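Local coordinates for putative exported protein (Bacteroides fragilis, PDB 4RAA), which is of unknown function but adopts a six-bladed beta-propeller fold of the YWTD superfamily and is probably exported across the inner membrane, at residues 47-55 with 65-76; 89-97 with 132-142. All blocks are in the same frame, centred on the assembly; numbering follows the deposited sequence.

Contact 1 (47-55 with 65-76); sequences RELNNCLLI and VFNKSGAFVNQI
A beta hairpin within one propeller blade, made by strands 52-57 and 62-67, sets L53 against F66 as an antiparallel, hydrogen-bonded pair. The two backbone bonds of this pair are nearly straight: L53 N gives its hydrogen to F66 O at 2.7 Å, and F66 N returns one to L53 O at 2.9 Å. C52 with N67 and L54 with V65 form the non-hydrogen-bonded pairs that flank it.

Each face of the hairpin has its own apolar packing. On the side of C52, L54 and V65, the two methyls of V65 divide the work: CG1, placed anti to the backbone N (chi1 -177°), rests 3.9 Å from CB of C52, while CG2 packs against CD1 of L54. I76 reaches the same leucine, its CD1 lying 4.3 Å from CG of L54. On the other face, CB of L53 meets CB of F66, and I55 brings its terminal CD1 obliquely to within 3.9 Å of CD1 on the phenylalanine ring; CD1 of F72 lies over one face of that ring, toward its rim.

Beyond the paired residues, K68 is the second residue of the type I turn N67 to G70. A bend at chi2 (-73°) carries its chain across N51 at about a right angle, CG lying 3.5 Å from N51 O, and NZ forms a salt bridge with E48 OE1 at 2.8 Å. The other carboxylate oxygen, E48 OE2, accepts from the backbone of D314. V73 and N74, both opposite V65, make a classic beta bulge where strand 72-79 joins the hairpin. Strand 45-49 borders its other side, and L54 and I76 both reach I101 of strand 100-105.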
loop_
_atom_site.group_PDB
_atom_site.type_symbol
_atom_site.label_atom_id
_atom_site.label_comp_id
_atom_site.label_asym_id
_atom_site.label_seq_id
_atom_site.Cartn_x
_atom_site.Cartn_y
_atom_site.Cartn_z
ATOM N N ARG A 47 6.848 -6.883 -22.710
ATOM C CA ARG A 47 7.989 -6.070 -22.272
ATOM C C ARG A 47 9.245 -6.928 -22.108
ATOM O O ARG A 47 9.146 -8.075 -21.678
ATOM C CB ARG A 47 7.702 -5.414 -20.907
ATOM C CG ARG A 47 6.505 -4.470 -20.830
ATOM C CD ARG A 47 6.666 -3.248 -21.715
ATOM N NE ARG A 47 5.578 -2.273 -21.546
ATOM C CZ ARG A 47 5.267 -1.274 -22.393
ATOM N NH1 ARG A 47 5.919 -1.096 -23.554
ATOM N NH2 ARG A 47 4.255 -0.445 -22.091
ATOM N N GLU A 48 10.412 -6.357 -22.437
ATOM C CA GLU A 48 11.710 -7.023 -22.244
ATOM C C GLU A 48 12.135 -6.855 -20.788
ATOM O O GLU A 48 11.795 -5.862 -20.159
ATOM C CB GLU A 48 12.828 -6.408 -23.107
ATOM C CG GLU A 48 12.663 -6.467 -24.621
ATOM C CD GLU A 48 13.941 -6.048 -25.363
ATOM O OE1 GLU A 48 14.980 -6.733 -25.223
ATOM O OE2 GLU A 48 13.910 -5.047 -26.112
ATOM N N LEU A 49 12.895 -7.819 -20.272
ATOM C CA LEU A 49 13.455 -7.766 -18.905
ATOM C C LEU A 49 14.583 -8.788 -18.825
ATOM O O LEU A 49 14.314 -9.995 -18.738
ATOM C CB LEU A 49 12.385 -8.046 -17.844
ATOM C CG LEU A 49 12.847 -8.104 -16.379
ATOM C CD1 LEU A 49 13.479 -6.784 -15.956
ATOM C CD2 LEU A 49 11.690 -8.485 -15.469
ATOM N N ASN A 50 15.828 -8.294 -18.846
ATOM C CA ASN A 50 17.040 -9.131 -18.891
ATOM C C ASN A 50 16.939 -9.853 -20.258
ATOM O O ASN A 50 16.689 -9.167 -21.258
ATOM C CB ASN A 50 17.156 -10.051 -17.652
ATOM C CG ASN A 50 16.884 -9.321 -16.336
ATOM O OD1 ASN A 50 16.265 -9.884 -15.433
ATOM N ND2 ASN A 50 17.310 -8.060 -16.236
ATOM N N ASN A 51 17.098 -11.179 -20.331
ATOM C CA ASN A 51 16.882 -11.918 -21.590
ATOM C C ASN A 51 15.597 -12.742 -21.494
ATOM O O ASN A 51 15.579 -13.952 -21.777
ATOM C CB ASN A 51 18.125 -12.744 -21.999
ATOM C CG ASN A 51 19.164 -11.920 -22.756
ATOM O OD1 ASN A 51 19.165 -10.686 -22.709
ATOM N ND2 ASN A 51 20.049 -12.608 -23.473
ATOM N N CYS A 52 14.519 -12.057 -21.105
ATOM C CA CYS A 52 13.189 -12.651 -20.975
ATOM C C CYS A 52 12.109 -11.725 -21.538
ATOM O O CYS A 52 12.317 -10.517 -21.698
ATOM C CB CYS A 52 12.873 -12.998 -19.511
ATOM S SG CYS A 52 13.916 -14.280 -18.782
ATOM N N LEU A 53 10.957 -12.330 -21.820
ATOM C CA LEU A 53 9.787 -11.665 -22.357
ATOM C C LEU A 53 8.646 -11.754 -21.350
ATOM O O LEU A 53 8.130 -12.851 -21.092
ATOM C CB LEU A 53 9.342 -12.356 -23.652
ATOM C CG LEU A 53 10.349 -12.477 -24.789
ATOM C CD1 LEU A 53 9.699 -13.253 -25.927
ATOM C CD2 LEU A 53 10.852 -11.114 -25.257
ATOM N N LEU A 54 8.266 -10.615 -20.770
ATOM C CA LEU A 54 7.103 -10.554 -19.879
ATOM C C LEU A 54 5.877 -10.424 -20.786
ATOM O O LEU A 54 5.794 -9.461 -21.542
ATOM C CB LEU A 54 7.196 -9.385 -18.885
ATOM C CG LEU A 54 7.957 -9.640 -17.578
ATOM C CD1 LEU A 54 9.308 -10.305 -17.787
ATOM C CD2 LEU A 54 8.102 -8.337 -16.801
ATOM N N ILE A 55 4.962 -11.397 -20.730
ATOM C CA ILE A 55 3.739 -11.419 -21.553
ATOM C C ILE A 55 2.510 -11.466 -20.659
ATOM O O ILE A 55 2.429 -12.329 -19.786
ATOM C CB ILE A 55 3.721 -12.640 -22.513
ATOM C CG1 ILE A 55 4.807 -12.467 -23.585
ATOM C CG2 ILE A 55 2.344 -12.827 -23.176
ATOM C CD1 ILE A 55 5.018 -13.658 -24.494
ATOM N N VAL A 65 6.196 -15.359 -17.929
ATOM C CA VAL A 65 7.586 -15.054 -18.283
ATOM C C VAL A 65 8.053 -16.138 -19.251
ATOM O O VAL A 65 7.990 -17.335 -18.946
ATOM C CB VAL A 65 8.539 -14.985 -17.077
ATOM C CG1 VAL A 65 9.950 -14.600 -17.526
ATOM C CG2 VAL A 65 8.026 -13.969 -16.059
ATOM N N PHE A 66 8.464 -15.691 -20.433
ATOM C CA PHE A 66 9.038 -16.522 -21.464
ATOM C C PHE A 66 10.469 -16.055 -21.710
ATOM O O PHE A 66 10.863 -14.946 -21.330
ATOM C CB PHE A 66 8.228 -16.435 -22.752
ATOM C CG PHE A 66 6.950 -17.213 -22.720
ATOM C CD1 PHE A 66 5.791 -16.656 -22.190
ATOM C CD2 PHE A 66 6.892 -18.506 -23.249
ATOM C CE1 PHE A 66 4.597 -17.372 -22.183
ATOM C CE2 PHE A 66 5.700 -19.228 -23.251
ATOM C CZ PHE A 66 4.549 -18.660 -22.713
ATOM N N ASN A 67 11.222 -16.921 -22.372
ATOM C CA ASN A 67 12.621 -16.710 -22.706
ATOM C C ASN A 67 12.714 -16.153 -24.134
ATOM O O ASN A 67 11.760 -16.281 -24.908
ATOM C CB ASN A 67 13.300 -18.083 -22.601
ATOM C CG ASN A 67 14.804 -18.033 -22.646
ATOM O OD1 ASN A 67 15.434 -16.988 -22.857
ATOM N ND2 ASN A 67 15.397 -19.194 -22.445
ATOM N N LYS A 68 13.860 -15.550 -24.476
ATOM C CA LYS A 68 14.149 -15.054 -25.849
ATOM C C LYS A 68 13.908 -16.148 -26.891
ATOM O O LYS A 68 13.373 -15.879 -27.958
ATOM C CB LYS A 68 15.608 -14.569 -25.989
ATOM C CG LYS A 68 15.964 -13.297 -25.229
ATOM C CD LYS A 68 15.376 -12.038 -25.852
ATOM C CE LYS A 68 15.757 -10.808 -25.037
ATOM N NZ LYS A 68 15.294 -9.524 -25.634
ATOM N N SER A 69 14.291 -17.375 -26.544
ATOM C CA SER A 69 14.104 -18.553 -27.390
ATOM C C SER A 69 12.665 -19.108 -27.449
ATOM O O SER A 69 12.415 -20.044 -28.214
ATOM C CB SER A 69 15.036 -19.657 -26.896
ATOM O OG SER A 69 14.730 -19.957 -25.548
ATOM N N GLY A 70 11.735 -18.549 -26.660
ATOM C CA GLY A 70 10.332 -18.984 -26.609
ATOM C C GLY A 70 9.985 -19.990 -25.517
ATOM O O GLY A 70 8.839 -20.435 -25.440
ATOM N N ALA A 71 10.962 -20.350 -24.679
ATOM C CA ALA A 71 10.761 -21.305 -23.587
ATOM C C ALA A 71 10.047 -20.631 -22.438
ATOM O O ALA A 71 10.292 -19.461 -22.170
ATOM C CB ALA A 71 12.095 -21.848 -23.093
ATOM N N PHE A 72 9.181 -21.375 -21.756
ATOM C CA PHE A 72 8.463 -20.867 -20.601
ATOM C C PHE A 72 9.400 -20.920 -19.392
ATOM O O PHE A 72 9.999 -21.966 -19.125
ATOM C CB PHE A 72 7.203 -21.695 -20.345
ATOM C CG PHE A 72 6.425 -21.267 -19.126
ATOM C CD1 PHE A 72 5.920 -19.968 -19.026
ATOM C CD2 PHE A 72 6.165 -22.166 -18.089
ATOM C CE1 PHE A 72 5.198 -19.563 -17.908
ATOM C CE2 PHE A 72 5.437 -21.767 -16.974
ATOM C CZ PHE A 72 4.953 -20.464 -16.884
ATOM N N VAL A 73 9.513 -19.800 -18.671
ATOM C CA VAL A 73 10.373 -19.687 -17.485
ATOM C C VAL A 73 9.531 -19.892 -16.237
ATOM O O VAL A 73 9.839 -20.769 -15.438
ATOM C CB VAL A 73 11.096 -18.313 -17.387
ATOM C CG1 VAL A 73 11.958 -18.219 -16.116
ATOM C CG2 VAL A 73 11.946 -18.066 -18.631
ATOM N N ASN A 74 8.501 -19.061 -16.058
ATOM C CA ASN A 74 7.638 -19.106 -14.865
ATOM C C ASN A 74 6.438 -18.149 -14.985
ATOM O O ASN A 74 6.457 -17.255 -15.836
ATOM C CB ASN A 74 8.457 -18.708 -13.608
ATOM C CG ASN A 74 7.816 -19.154 -12.307
ATOM O OD1 ASN A 74 6.874 -19.953 -12.295
ATOM N ND2 ASN A 74 8.333 -18.645 -11.194
ATOM N N GLN A 75 5.396 -18.364 -14.170
ATOM C CA GLN A 75 4.243 -17.444 -14.080
ATOM C C GLN A 75 4.490 -16.472 -12.925
ATOM O O GLN A 75 5.020 -16.873 -11.887
ATOM C CB GLN A 75 2.912 -18.175 -13.844
ATOM C CG GLN A 75 1.710 -17.221 -13.899
ATOM C CD GLN A 75 0.349 -17.877 -13.838
ATOM O OE1 GLN A 75 0.224 -19.106 -13.870
ATOM N NE2 GLN A 75 -0.695 -17.048 -13.776
ATOM N N ILE A 76 4.081 -15.213 -13.109
ATOM C CA ILE A 76 4.206 -14.166 -12.085
ATOM C C ILE A 76 2.890 -14.158 -11.325
ATOM O O ILE A 76 1.886 -13.674 -11.841
ATOM C CB ILE A 76 4.522 -12.767 -12.685
ATOM C CG1 ILE A 76 5.789 -12.858 -13.562
ATOM C CG2 ILE A 76 4.673 -11.723 -11.568
ATOM C CD1 ILE A 76 6.372 -11.541 -14.025
#

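Contact 2 (89-97 with 132-142); sequences LSSFFVDNN and SCCLQLEDGNL
The side-chain carbonyl of Q136 receives the backbone N-H of N96 almost head-on: N96 N lies 2.7 Å from Q136 OE1, in line with the carbonyl, and the bond is virtually straight. Q136 gets there with CG anti to its own backbone N (chi1 -168°) and an extended chain beyond. Its other amide atom, NE2, gives a hydrogen bond to G140 O, which ties the same group to its own 137-140 turn and so fixes the rotation of the amide. N96 answers with its side chain: ND2 donates to L137 O at 3.2 Å from above the carbonyl plane. G140 N reaches this oxygen from the opposite face, so L137 O is gripped by two donors. The amides of N96 and Q136 lie with their planes 40° apart.

At the other end of the contact, S90 OG lies beside the backbone oxygen of S132, in a modelled hydrogen bond so short that its exact length is doubtful. Between these two ends a water bridges the segments, donating to S91 OG and accepting from C134 N at 3.0 Å; S91 OG is also hydrogen-bonded to Q187.

The apolar centre is the F93 ring. Its CE1 lies 3.7 Å from SG of C134, an oblique sulfur-aromatic contact in which the sulfur stands 4.4 Å from the ring centroid. CB of F93 meets L135 CD2 at 3.9 Å, and CZ touches CD2 of L142.

Strands 89-94 and 134-136 run side by side in nearly the same direction, 8° apart, but are joined by side chains and water and belong to different sheets. Strand 100-105 pairs with the first, and its Y100 and A102 pack on F93; strand 142-145 pairs with the second through L135 and L143.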
loop_
_atom_site.group_PDB
_atom_site.type_symbol
_atom_site.label_atom_id
_atom_site.label_comp_id
_atom_site.label_asym_id
_atom_site.label_seq_id
_atom_site.Cartn_x
_atom_site.Cartn_y
_atom_site.Cartn_z
ATOM N N LEU A 89 -6.160 -8.346 -14.944
ATOM C CA LEU A 89 -5.033 -7.470 -15.208
ATOM C C LEU A 89 -5.235 -6.664 -16.487
ATOM O O LEU A 89 -5.568 -7.222 -17.524
ATOM C CB LEU A 89 -3.729 -8.288 -15.306
ATOM C CG LEU A 89 -2.901 -8.494 -14.033
ATOM C CD1 LEU A 89 -3.750 -8.708 -12.805
ATOM C CD2 LEU A 89 -1.888 -9.622 -14.219
ATOM N N SER A 90 -5.032 -5.354 -16.386
ATOM C CA SER A 90 -5.081 -4.426 -17.511
ATOM C C SER A 90 -3.685 -4.020 -17.974
ATOM O O SER A 90 -3.500 -3.721 -19.144
ATOM C CB SER A 90 -5.847 -3.171 -17.111
ATOM O OG SER A 90 -5.288 -2.624 -15.935
ATOM N N SER A 91 -2.714 -3.988 -17.064
ATOM C CA SER A 91 -1.352 -3.561 -17.389
ATOM C C SER A 91 -0.342 -3.906 -16.283
ATOM O O SER A 91 -0.705 -4.407 -15.221
ATOM C CB SER A 91 -1.332 -2.033 -17.602
ATOM O OG SER A 91 -0.066 -1.594 -18.031
ATOM N N PHE A 92 0.931 -3.648 -16.571
ATOM C CA PHE A 92 2.019 -3.784 -15.595
ATOM C C PHE A 92 3.224 -2.925 -16.017
ATOM O O PHE A 92 3.241 -2.362 -17.105
ATOM C CB PHE A 92 2.422 -5.258 -15.401
ATOM C CG PHE A 92 3.052 -5.885 -16.619
ATOM C CD1 PHE A 92 2.264 -6.430 -17.629
ATOM C CD2 PHE A 92 4.445 -5.916 -16.768
ATOM C CE1 PHE A 92 2.847 -6.995 -18.762
ATOM C CE2 PHE A 92 5.029 -6.476 -17.902
ATOM C CZ PHE A 92 4.229 -7.021 -18.900
ATOM N N PHE A 93 4.214 -2.813 -15.144
ATOM C CA PHE A 93 5.456 -2.090 -15.471
ATOM C C PHE A 93 6.590 -2.571 -14.591
ATOM O O PHE A 93 6.352 -3.198 -13.559
ATOM C CB PHE A 93 5.292 -0.552 -15.411
ATOM C CG PHE A 93 5.068 0.006 -14.023
ATOM C CD1 PHE A 93 3.781 0.066 -13.469
ATOM C CD2 PHE A 93 6.145 0.513 -13.272
ATOM C CE1 PHE A 93 3.578 0.598 -12.194
ATOM C CE2 PHE A 93 5.942 1.037 -11.997
ATOM C CZ PHE A 93 4.663 1.075 -11.455
ATOM N N VAL A 94 7.812 -2.300 -15.039
ATOM C CA VAL A 94 9.035 -2.659 -14.328
ATOM C C VAL A 94 9.587 -1.325 -13.853
ATOM O O VAL A 94 9.628 -0.382 -14.648
ATOM C CB VAL A 94 10.031 -3.367 -15.281
ATOM C CG1 VAL A 94 11.349 -3.699 -14.573
ATOM C CG2 VAL A 94 9.388 -4.622 -15.877
ATOM N N ASP A 95 10.011 -1.221 -12.587
ATOM C CA ASP A 95 10.554 0.052 -12.107
ATOM C C ASP A 95 11.899 0.327 -12.794
ATOM O O ASP A 95 12.542 -0.596 -13.314
ATOM C CB ASP A 95 10.611 0.166 -10.563
ATOM C CG ASP A 95 11.750 -0.613 -9.923
ATOM O OD1 ASP A 95 11.794 -1.853 -10.113
ATOM O OD2 ASP A 95 12.567 0.011 -9.187
ATOM N N ASN A 96 12.295 1.597 -12.805
ATOM C CA ASN A 96 13.538 2.038 -13.456
ATOM C C ASN A 96 14.793 1.304 -12.949
ATOM O O ASN A 96 15.684 1.019 -13.740
ATOM C CB ASN A 96 13.716 3.564 -13.324
ATOM C CG ASN A 96 12.587 4.368 -13.982
ATOM O OD1 ASN A 96 11.829 3.865 -14.825
ATOM N ND2 ASN A 96 12.472 5.631 -13.584
ATOM N N ASN A 97 14.839 0.981 -11.655
ATOM C CA ASN A 97 15.960 0.230 -11.053
ATOM C C ASN A 97 15.928 -1.290 -11.248
ATOM O O ASN A 97 16.915 -1.947 -10.949
ATOM C CB ASN A 97 16.040 0.502 -9.545
ATOM C CG ASN A 97 16.304 1.952 -9.217
ATOM O OD1 ASN A 97 16.902 2.687 -10.001
ATOM N ND2 ASN A 97 15.876 2.367 -8.033
ATOM N N SER A 132 -6.359 2.106 -15.263
ATOM C CA SER A 132 -6.002 0.805 -15.893
ATOM C C SER A 132 -4.519 0.597 -16.239
ATOM O O SER A 132 -4.067 -0.536 -16.364
ATOM C CB SER A 132 -6.812 0.611 -17.187
ATOM O OG SER A 132 -6.441 1.538 -18.197
ATOM N N CYS A 133 -3.762 1.676 -16.349
ATOM C CA CYS A 133 -2.410 1.610 -16.870
ATOM C C CYS A 133 -1.522 2.681 -16.224
ATOM O O CYS A 133 -2.001 3.790 -15.972
ATOM C CB CYS A 133 -2.567 1.738 -18.391
ATOM S SG CYS A 133 -1.407 2.768 -19.263
ATOM N N CYS A 134 -0.257 2.320 -15.945
ATOM C CA CYS A 134 0.726 3.187 -15.269
ATOM C C CYS A 134 2.167 2.969 -15.748
ATOM O O CYS A 134 2.496 1.896 -16.242
ATOM C CB CYS A 134 0.662 2.937 -13.748
ATOM S SG CYS A 134 1.868 3.804 -12.697
ATOM N N LEU A 135 3.011 3.992 -15.584
ATOM C CA LEU A 135 4.450 3.937 -15.924
ATOM C C LEU A 135 5.287 4.889 -15.069
ATOM O O LEU A 135 4.841 6.005 -14.755
ATOM C CB LEU A 135 4.693 4.246 -17.407
ATOM C CG LEU A 135 4.691 3.098 -18.422
ATOM C CD1 LEU A 135 4.771 3.696 -19.817
ATOM C CD2 LEU A 135 5.846 2.114 -18.189
ATOM N N GLN A 136 6.503 4.456 -14.719
ATOM C CA GLN A 136 7.397 5.267 -13.895
ATOM C C GLN A 136 8.146 6.255 -14.781
ATOM O O GLN A 136 8.799 5.849 -15.737
ATOM C CB GLN A 136 8.394 4.399 -13.111
ATOM C CG GLN A 136 9.132 5.189 -12.034
ATOM C CD GLN A 136 10.015 4.349 -11.126
ATOM O OE1 GLN A 136 10.709 3.444 -11.571
ATOM N NE2 GLN A 136 10.016 4.678 -9.850
ATOM N N LEU A 137 8.036 7.545 -14.461
ATOM C CA LEU A 137 8.770 8.620 -15.156
ATOM C C LEU A 137 10.225 8.555 -14.693
ATOM O O LEU A 137 10.474 8.135 -13.562
ATOM C CB LEU A 137 8.191 9.993 -14.806
ATOM C CG LEU A 137 6.721 10.226 -15.178
ATOM C CD1 LEU A 137 6.202 11.501 -14.523
ATOM C CD2 LEU A 137 6.517 10.240 -16.690
ATOM N N GLU A 138 11.167 9.005 -15.532
ATOM C CA GLU A 138 12.614 8.925 -15.213
ATOM C C GLU A 138 12.973 9.501 -13.831
ATOM O O GLU A 138 13.828 8.939 -13.134
ATOM C CB GLU A 138 13.492 9.593 -16.281
ATOM C CG GLU A 138 14.956 9.130 -16.216
ATOM C CD GLU A 138 15.971 10.097 -16.818
ATOM O OE1 GLU A 138 15.597 11.112 -17.459
ATOM O OE2 GLU A 138 17.180 9.833 -16.628
ATOM N N ASP A 139 12.314 10.593 -13.434
ATOM C CA ASP A 139 12.542 11.178 -12.101
ATOM C C ASP A 139 12.061 10.313 -10.910
ATOM O O ASP A 139 12.439 10.593 -9.772
ATOM C CB ASP A 139 12.021 12.629 -12.001
ATOM C CG ASP A 139 10.515 12.763 -12.179
ATOM O OD1 ASP A 139 9.756 11.773 -12.060
ATOM O OD2 ASP A 139 10.085 13.905 -12.430
ATOM N N GLY A 140 11.230 9.299 -11.165
ATOM C CA GLY A 140 10.754 8.363 -10.130
ATOM C C GLY A 140 9.261 8.392 -9.865
ATOM O O GLY A 140 8.713 7.429 -9.319
ATOM N N ASN A 141 8.605 9.491 -10.239
ATOM C CA ASN A 141 7.161 9.637 -10.065
ATOM C C ASN A 141 6.426 8.747 -11.062
ATOM O O ASN A 141 6.995 8.307 -12.067
ATOM C CB ASN A 141 6.729 11.087 -10.274
ATOM C CG ASN A 141 7.385 12.047 -9.303
ATOM O OD1 ASN A 141 7.637 11.715 -8.144
ATOM N ND2 ASN A 141 7.664 13.253 -9.774
ATOM N N LEU A 142 5.142 8.540 -10.807
ATOM C CA LEU A 142 4.324 7.601 -11.568
ATOM C C LEU A 142 3.295 8.329 -12.423
ATOM O O LEU A 142 2.647 9.249 -11.930
ATOM C CB LEU A 142 3.613 6.673 -10.573
ATOM C CG LEU A 142 4.515 6.008 -9.513
ATOM C CD1 LEU A 142 3.676 5.354 -8.423
ATOM C CD2 LEU A 142 5.488 5.018 -10.145
HETATM O O HOH W 1 0.901 -0.406 -15.558
#

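Contact 1 and contact 2 illustrate two levels of organisation in a propeller: strand pairing inside a sheet, and packing between neighbouring sheets. Their centres lie 19 Å apart, and they follow one another along the chain, contact 1 closing before contact 2 opens. Strand 85-94, a neighbour of strand 72-79 in the same sheet, links them: F92 and V94 pack on residues of contact 1, while S90, S91 and F93 point toward the 132-142 segment. The two contacts thus touch directly: F92 CE2 lies 3.8 Å from L54 CD2 and the same distance from R47 CG, and V94 CG1 approaches L49 CD1 at 4.0 Å. No active site or ligand is known here.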